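Local coordinates for glyoxalase-related enzyme (Fulvimarina pelagi, PDB 3BQX), which is of unknown function but belongs to the glyoxalase-related VOC superfamily, whose members are mostly metal-dependent enzymes or small-molecule-binding proteins, at residues 96-101 and 112-117; 108-113 and 120-125. All coordinates share one frame; numbering follows the deposited sequence.

Interaction 1. Residues 96-101 and 112-117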
loop_
_atom_site.group_PDB
_atom_site.type_symbol
_atom_site.label_atom_id
_atom_site.label_comp_id
_atom_site.label_asym_id
_atom_site.label_seq_id
_atom_site.Cartn_x
_atom_site.Cartn_y
_atom_site.Cartn_z
ATOM N N GLN A 96 -7.621 -7.611 -14.636
ATOM C CA GLN A 96 -7.095 -8.847 -15.204
ATOM C C GLN A 96 -7.142 -9.930 -14.138
ATOM O O GLN A 96 -6.494 -9.821 -13.093
ATOM C CB GLN A 96 -5.655 -8.655 -15.688
ATOM C CG GLN A 96 -4.937 -9.941 -16.133
ATOM C CD GLN A 96 -5.689 -10.717 -17.210
ATOM O OE1 GLN A 96 -6.134 -10.149 -18.207
ATOM N NE2 GLN A 96 -5.819 -12.029 -17.015
ATOM N N LEU A 97 -7.931 -10.964 -14.398
ATOM C CA LEU A 97 -8.068 -12.077 -13.470
ATOM C C LEU A 97 -6.751 -12.844 -13.390
ATOM O O LEU A 97 -6.239 -13.325 -14.401
ATOM C CB LEU A 97 -9.192 -13.009 -13.940
ATOM C CG LEU A 97 -9.493 -14.254 -13.103
ATOM C CD1 LEU A 97 -9.828 -13.869 -11.670
ATOM C CD2 LEU A 97 -10.658 -15.004 -13.738
ATOM N N LEU A 98 -6.202 -12.948 -12.183
ATOM C CA LEU A 98 -4.941 -13.656 -11.970
ATOM C C LEU A 98 -5.165 -14.999 -11.292
ATOM O O LEU A 98 -4.483 -15.978 -11.593
ATOM C CB LEU A 98 -3.981 -12.802 -11.128
ATOM C CG LEU A 98 -3.478 -11.501 -11.758
ATOM C CD1 LEU A 98 -2.600 -10.756 -10.754
ATOM C CD2 LEU A 98 -2.700 -11.804 -13.032
ATOM N N ARG A 99 -6.122 -15.047 -10.373
ATOM C CA ARG A 99 -6.422 -16.285 -9.675
ATOM C C ARG A 99 -7.873 -16.346 -9.220
ATOM O O ARG A 99 -8.309 -15.538 -8.404
ATOM C CB ARG A 99 -5.501 -16.454 -8.459
ATOM C CG ARG A 99 -5.806 -17.702 -7.651
ATOM C CD ARG A 99 -4.719 -18.016 -6.640
ATOM N NE ARG A 99 -4.924 -19.345 -6.069
ATOM C CZ ARG A 99 -3.944 -20.168 -5.709
ATOM N NH1 ARG A 99 -2.678 -19.806 -5.854
ATOM N NH2 ARG A 99 -4.234 -21.368 -5.224
ATOM N N PRO A 100 -8.656 -17.288 -9.772
ATOM C CA PRO A 100 -10.058 -17.412 -9.373
ATOM C C PRO A 100 -10.108 -17.729 -7.878
ATOM O O PRO A 100 -9.219 -18.398 -7.349
ATOM C CB PRO A 100 -10.556 -18.570 -10.232
ATOM C CG PRO A 100 -9.739 -18.429 -11.474
ATOM C CD PRO A 100 -8.358 -18.152 -10.928
ATOM N N ALA A 101 -11.147 -17.257 -7.206
ATOM C CA ALA A 101 -11.292 -17.475 -5.773
ATOM C C ALA A 101 -11.286 -18.940 -5.351
ATOM O O ALA A 101 -12.012 -19.765 -5.906
ATOM C CB ALA A 101 -12.568 -16.804 -5.278
ATOM N N TYR A 112 -7.357 -13.224 -6.861
ATOM C CA TYR A 112 -6.538 -12.074 -7.233
ATOM C C TYR A 112 -6.942 -11.474 -8.572
ATOM O O TYR A 112 -7.246 -12.197 -9.527
ATOM C CB TYR A 112 -5.060 -12.469 -7.301
ATOM C CG TYR A 112 -4.388 -12.698 -5.964
ATOM C CD1 TYR A 112 -3.859 -11.629 -5.234
ATOM C CD2 TYR A 112 -4.228 -13.990 -5.450
ATOM C CE1 TYR A 112 -3.181 -11.842 -4.037
ATOM C CE2 TYR A 112 -3.555 -14.208 -4.251
ATOM C CZ TYR A 112 -3.031 -13.131 -3.553
ATOM O OH TYR A 112 -2.320 -13.337 -2.392
ATOM N N VAL A 113 -6.944 -10.145 -8.636
ATOM C CA VAL A 113 -7.272 -9.411 -9.851
ATOM C C VAL A 113 -6.365 -8.195 -9.883
ATOM O O VAL A 113 -6.249 -7.485 -8.883
ATOM C CB VAL A 113 -8.745 -8.931 -9.856
ATOM C CG1 VAL A 113 -9.014 -8.092 -11.097
ATOM C CG2 VAL A 113 -9.688 -10.125 -9.810
ATOM N N ALA A 114 -5.718 -7.950 -11.012
ATOM C CA ALA A 114 -4.837 -6.799 -11.112
ATOM C C ALA A 114 -5.552 -5.632 -11.769
ATOM O O ALA A 114 -6.429 -5.827 -12.617
ATOM C CB ALA A 114 -3.596 -7.154 -11.900
ATOM N N ASP A 115 -5.195 -4.413 -11.373
ATOM C CA ASP A 115 -5.819 -3.252 -11.977
ATOM C C ASP A 115 -5.228 -3.060 -13.378
ATOM O O ASP A 115 -4.331 -3.803 -13.778
ATOM C CB ASP A 115 -5.691 -2.011 -11.050
ATOM C CG ASP A 115 -4.330 -1.328 -11.087
ATOM O OD1 ASP A 115 -3.410 -1.731 -11.823
ATOM O OD2 ASP A 115 -4.199 -0.333 -10.338
ATOM N N PRO A 116 -5.736 -2.088 -14.154
ATOM C CA PRO A 116 -5.232 -1.856 -15.514
ATOM C C PRO A 116 -3.729 -1.683 -15.673
ATOM O O PRO A 116 -3.181 -1.936 -16.748
ATOM C CB PRO A 116 -5.985 -0.604 -15.954
ATOM C CG PRO A 116 -7.269 -0.712 -15.230
ATOM C CD PRO A 116 -6.838 -1.163 -13.845
ATOM N N ASP A 117 -3.068 -1.241 -14.611
ATOM C CA ASP A 117 -1.635 -1.010 -14.653
ATOM C C ASP A 117 -0.823 -2.164 -14.087
ATOM O O ASP A 117 0.398 -2.073 -13.976
ATOM C CB ASP A 117 -1.316 0.292 -13.917
ATOM C CG ASP A 117 -1.927 1.501 -14.601
ATOM O OD1 ASP A 117 -1.314 2.007 -15.565
ATOM O OD2 ASP A 117 -3.027 1.933 -14.192
#
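A classic beta bulge interrupts the antiparallel pairing of strands 96-102 and 109-114: Leu-98 and Arg-99 both sit opposite Tyr-112, and the register shifts by one residue after the Leu-97/Val-113 pair. Before the bulge, Gln-96 and Ala-114 form a hydrogen-bonded pair, with Gln-96 N to Ala-114 O and Ala-114 N to Gln-96 O both 2.9 Å. At the bulge, Tyr-112 O accepts twice, from Leu-98 N at 3.0 Å and Arg-99 N at 3.2 Å, both donors approaching from the same face of its carbonyl plane. Tyr-112 N returns a bond of 2.9 Å to Arg-99 O.

Leu-98 CB lies 4.0 Å from Tyr-112 CB; with CG beside the backbone N (chi1 -65°), the leucine sends CD1 to within 3.9 Å of Ala-114 CB. Arg-99 CB lies at the edge of the Tyr-112 ring, near its plane, 4.1 Å from Tyr-112 CD2, and its guanidinium runs on to a salt bridge with Asp-102. Leu-97 CD1 meets Val-113 CG2 on the other face, beside Met-87 of helix 83-92. With N-H...O angles of 160° and 164° at the shared acceptor, the extra residue enters strand 96-102, outermost in this chain's sheet, without costing either amide its hydrogen bond.

Interaction 2. Residues 108-113 and 120-125; sequences GLRGYV and IWEIAF
The Tyr-112 ring carries Glu-122 CG over one face, and water 1 lies in its plane at the edge; the oxygen of water 1 is 2.9 Å from Tyr-112 OH, to which the water donates. The same water reaches Glu-122 OE1 only weakly. Ring and carboxylate planes are 18° apart, and Glu-122 CB packs 3.4 Å from Tyr-112 CE1. Ile-120 CG2 approaches the ring obliquely, 3.5 Å from Tyr-112 CD1. The Trp-121 ring meets Phe-27 edge-to-face and bonds Tyr-23 OH through NE1, while Val-113 O is 3.2 Å from Trp-121 CB.

Arg-110 places its CG between backbone N and carbonyl carbon (chi1 66°) and bends again at chi2, which lays Arg-110 CG 3.3 Å from Glu-122 OE2. Near the guanidinium plane, at its edge, Glu-122 OE2 is still 4.2 Å from Arg-110 NE, beyond a salt bridge. The guanidinium instead pairs with Asp-102 and with Asp-59 of the second subunit, which also bonds Tyr-112 OH.

The axes of strand segments 109-113 and 120-125 make 171°, and six hydrogen bonds in three reciprocal pairs join them, Phe-125 N to Leu-109 O at 2.8 Å. This antiparallel hairpin supplies the inner strands of the mixed sheet that, with helix 83-92, forms one βαβββ unit of the VOC fold.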
loop_
_atom_site.group_PDB
_atom_site.type_symbol
_atom_site.label_atom_id
_atom_site.label_comp_id
_atom_site.label_asym_id
_atom_site.label_seq_id
_atom_site.Cartn_x
_atom_site.Cartn_y
_atom_site.Cartn_z
ATOM N N GLY A 108 -10.598 -19.587 4.757
ATOM C CA GLY A 108 -11.342 -18.517 4.120
ATOM C C GLY A 108 -11.442 -18.715 2.622
ATOM O O GLY A 108 -11.422 -19.845 2.135
ATOM N N LEU A 109 -11.548 -17.614 1.885
ATOM C CA LEU A 109 -11.652 -17.666 0.430
ATOM C C LEU A 109 -11.018 -16.405 -0.147
ATOM O O LEU A 109 -11.284 -15.306 0.333
ATOM C CB LEU A 109 -13.125 -17.741 0.015
ATOM C CG LEU A 109 -13.421 -17.812 -1.487
ATOM C CD1 LEU A 109 -12.930 -19.138 -2.042
ATOM C CD2 LEU A 109 -14.917 -17.663 -1.727
ATOM N N ARG A 110 -10.174 -16.557 -1.161
ATOM C CA ARG A 110 -9.543 -15.390 -1.763
ATOM C C ARG A 110 -9.101 -15.613 -3.199
ATOM O O ARG A 110 -8.745 -16.727 -3.596
ATOM C CB ARG A 110 -8.344 -14.932 -0.917
ATOM C CG ARG A 110 -7.166 -15.905 -0.864
ATOM C CD ARG A 110 -6.203 -15.720 -2.034
ATOM N NE ARG A 110 -5.157 -16.743 -2.027
ATOM C CZ ARG A 110 -5.355 -18.014 -2.366
ATOM N NH1 ARG A 110 -6.560 -18.423 -2.747
ATOM N NH2 ARG A 110 -4.353 -18.880 -2.307
ATOM N N GLY A 111 -9.145 -14.534 -3.976
ATOM C CA GLY A 111 -8.729 -14.564 -5.364
ATOM C C GLY A 111 -7.900 -13.326 -5.655
ATOM O O GLY A 111 -7.752 -12.463 -4.785
ATOM N N TYR A 112 -7.357 -13.224 -6.861
ATOM C CA TYR A 112 -6.538 -12.074 -7.233
ATOM C C TYR A 112 -6.942 -11.474 -8.572
ATOM O O TYR A 112 -7.246 -12.197 -9.527
ATOM C CB TYR A 112 -5.060 -12.469 -7.301
ATOM C CG TYR A 112 -4.388 -12.698 -5.964
ATOM C CD1 TYR A 112 -3.859 -11.629 -5.234
ATOM C CD2 TYR A 112 -4.228 -13.990 -5.450
ATOM C CE1 TYR A 112 -3.181 -11.842 -4.037
ATOM C CE2 TYR A 112 -3.555 -14.208 -4.251
ATOM C CZ TYR A 112 -3.031 -13.131 -3.553
ATOM O OH TYR A 112 -2.320 -13.337 -2.392
ATOM N N VAL A 113 -6.944 -10.145 -8.636
ATOM C CA VAL A 113 -7.272 -9.411 -9.851
ATOM C C VAL A 113 -6.365 -8.195 -9.883
ATOM O O VAL A 113 -6.249 -7.485 -8.883
ATOM C CB VAL A 113 -8.745 -8.931 -9.856
ATOM C CG1 VAL A 113 -9.014 -8.092 -11.097
ATOM C CG2 VAL A 113 -9.688 -10.125 -9.810
ATOM N N ILE A 120 -1.531 -5.625 -8.273
ATOM C CA ILE A 120 -2.284 -6.760 -7.771
ATOM C C ILE A 120 -3.194 -6.522 -6.575
ATOM O O ILE A 120 -2.776 -5.975 -5.547
ATOM C CB ILE A 120 -1.322 -7.913 -7.404
ATOM C CG1 ILE A 120 -0.498 -8.304 -8.637
ATOM C CG2 ILE A 120 -2.103 -9.096 -6.870
ATOM C CD1 ILE A 120 0.600 -9.312 -8.344
ATOM N N TRP A 121 -4.446 -6.942 -6.718
ATOM C CA TRP A 121 -5.415 -6.830 -5.646
ATOM C C TRP A 121 -5.884 -8.208 -5.227
ATOM O O TRP A 121 -6.195 -9.054 -6.071
ATOM C CB TRP A 121 -6.648 -6.032 -6.080
ATOM C CG TRP A 121 -6.462 -4.566 -6.048
ATOM C CD1 TRP A 121 -5.994 -3.778 -7.055
ATOM C CD2 TRP A 121 -6.693 -3.702 -4.930
ATOM N NE1 TRP A 121 -5.914 -2.466 -6.636
ATOM C CE2 TRP A 121 -6.341 -2.397 -5.336
ATOM C CE3 TRP A 121 -7.166 -3.905 -3.626
ATOM C CZ2 TRP A 121 -6.443 -1.295 -4.482
ATOM C CZ3 TRP A 121 -7.265 -2.799 -2.774
ATOM C CH2 TRP A 121 -6.907 -1.518 -3.211
ATOM N N GLU A 122 -5.917 -8.449 -3.925
ATOM C CA GLU A 122 -6.433 -9.701 -3.411
ATOM C C GLU A 122 -7.826 -9.378 -2.889
ATOM O O GLU A 122 -8.001 -8.396 -2.170
ATOM C CB GLU A 122 -5.590 -10.234 -2.250
ATOM C CG GLU A 122 -6.246 -11.433 -1.553
ATOM C CD GLU A 122 -5.442 -11.948 -0.383
ATOM O OE1 GLU A 122 -4.618 -11.178 0.151
ATOM O OE2 GLU A 122 -5.648 -13.117 0.017
ATOM N N ILE A 123 -8.822 -10.164 -3.287
ATOM C CA ILE A 123 -10.173 -9.976 -2.784
ATOM C C ILE A 123 -10.319 -11.178 -1.872
ATOM O O ILE A 123 -10.264 -12.321 -2.324
ATOM C CB ILE A 123 -11.229 -10.007 -3.901
ATOM C CG1 ILE A 123 -10.907 -8.931 -4.946
ATOM C CG2 ILE A 123 -12.610 -9.783 -3.310
ATOM C CD1 ILE A 123 -10.765 -7.526 -4.383
ATOM N N ALA A 124 -10.497 -10.924 -0.585
ATOM C CA ALA A 124 -10.550 -12.015 0.366
ATOM C C ALA A 124 -11.608 -11.950 1.441
ATOM O O ALA A 124 -12.060 -10.877 1.838
ATOM C CB ALA A 124 -9.180 -12.150 1.039
ATOM N N PHE A 125 -11.990 -13.136 1.901
ATOM C CA PHE A 125 -12.922 -13.287 3.002
ATOM C C PHE A 125 -12.091 -13.980 4.080
ATOM O O PHE A 125 -11.696 -15.132 3.913
ATOM C CB PHE A 125 -14.112 -14.172 2.627
ATOM C CG PHE A 125 -14.955 -14.573 3.807
ATOM C CD1 PHE A 125 -15.586 -13.610 4.588
ATOM C CD2 PHE A 125 -15.086 -15.913 4.161
ATOM C CE1 PHE A 125 -16.335 -13.973 5.709
ATOM C CE2 PHE A 125 -15.832 -16.287 5.279
ATOM C CZ PHE A 125 -16.457 -15.318 6.053
HETATM O O HOH W 1 -1.264 -11.232 -0.657
#

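Interactions 1 and 2 have centres about 9 Å apart and share strand 109-114, with Tyr-112 and Val-113 common to both. Along the chain, strands 96-102, 109-114 and 120-125 follow one another as two successive hairpins and lie side by side in that order; strand 71-76, parallel to 120-125, completes the four-stranded sheet. Direct packing joins the contacts, as Leu-98 CD1 lies 3.9 Å from Ile-120 CG1. Helix 83-92 covers the face bearing Val-113 and Ile-123, which both touch Met-87, and the face bearing Tyr-112 meets the second subunit, where Leu-98 and Ile-120 also pack, although Trp-121 on the first face also touches Val-6 of that subunit.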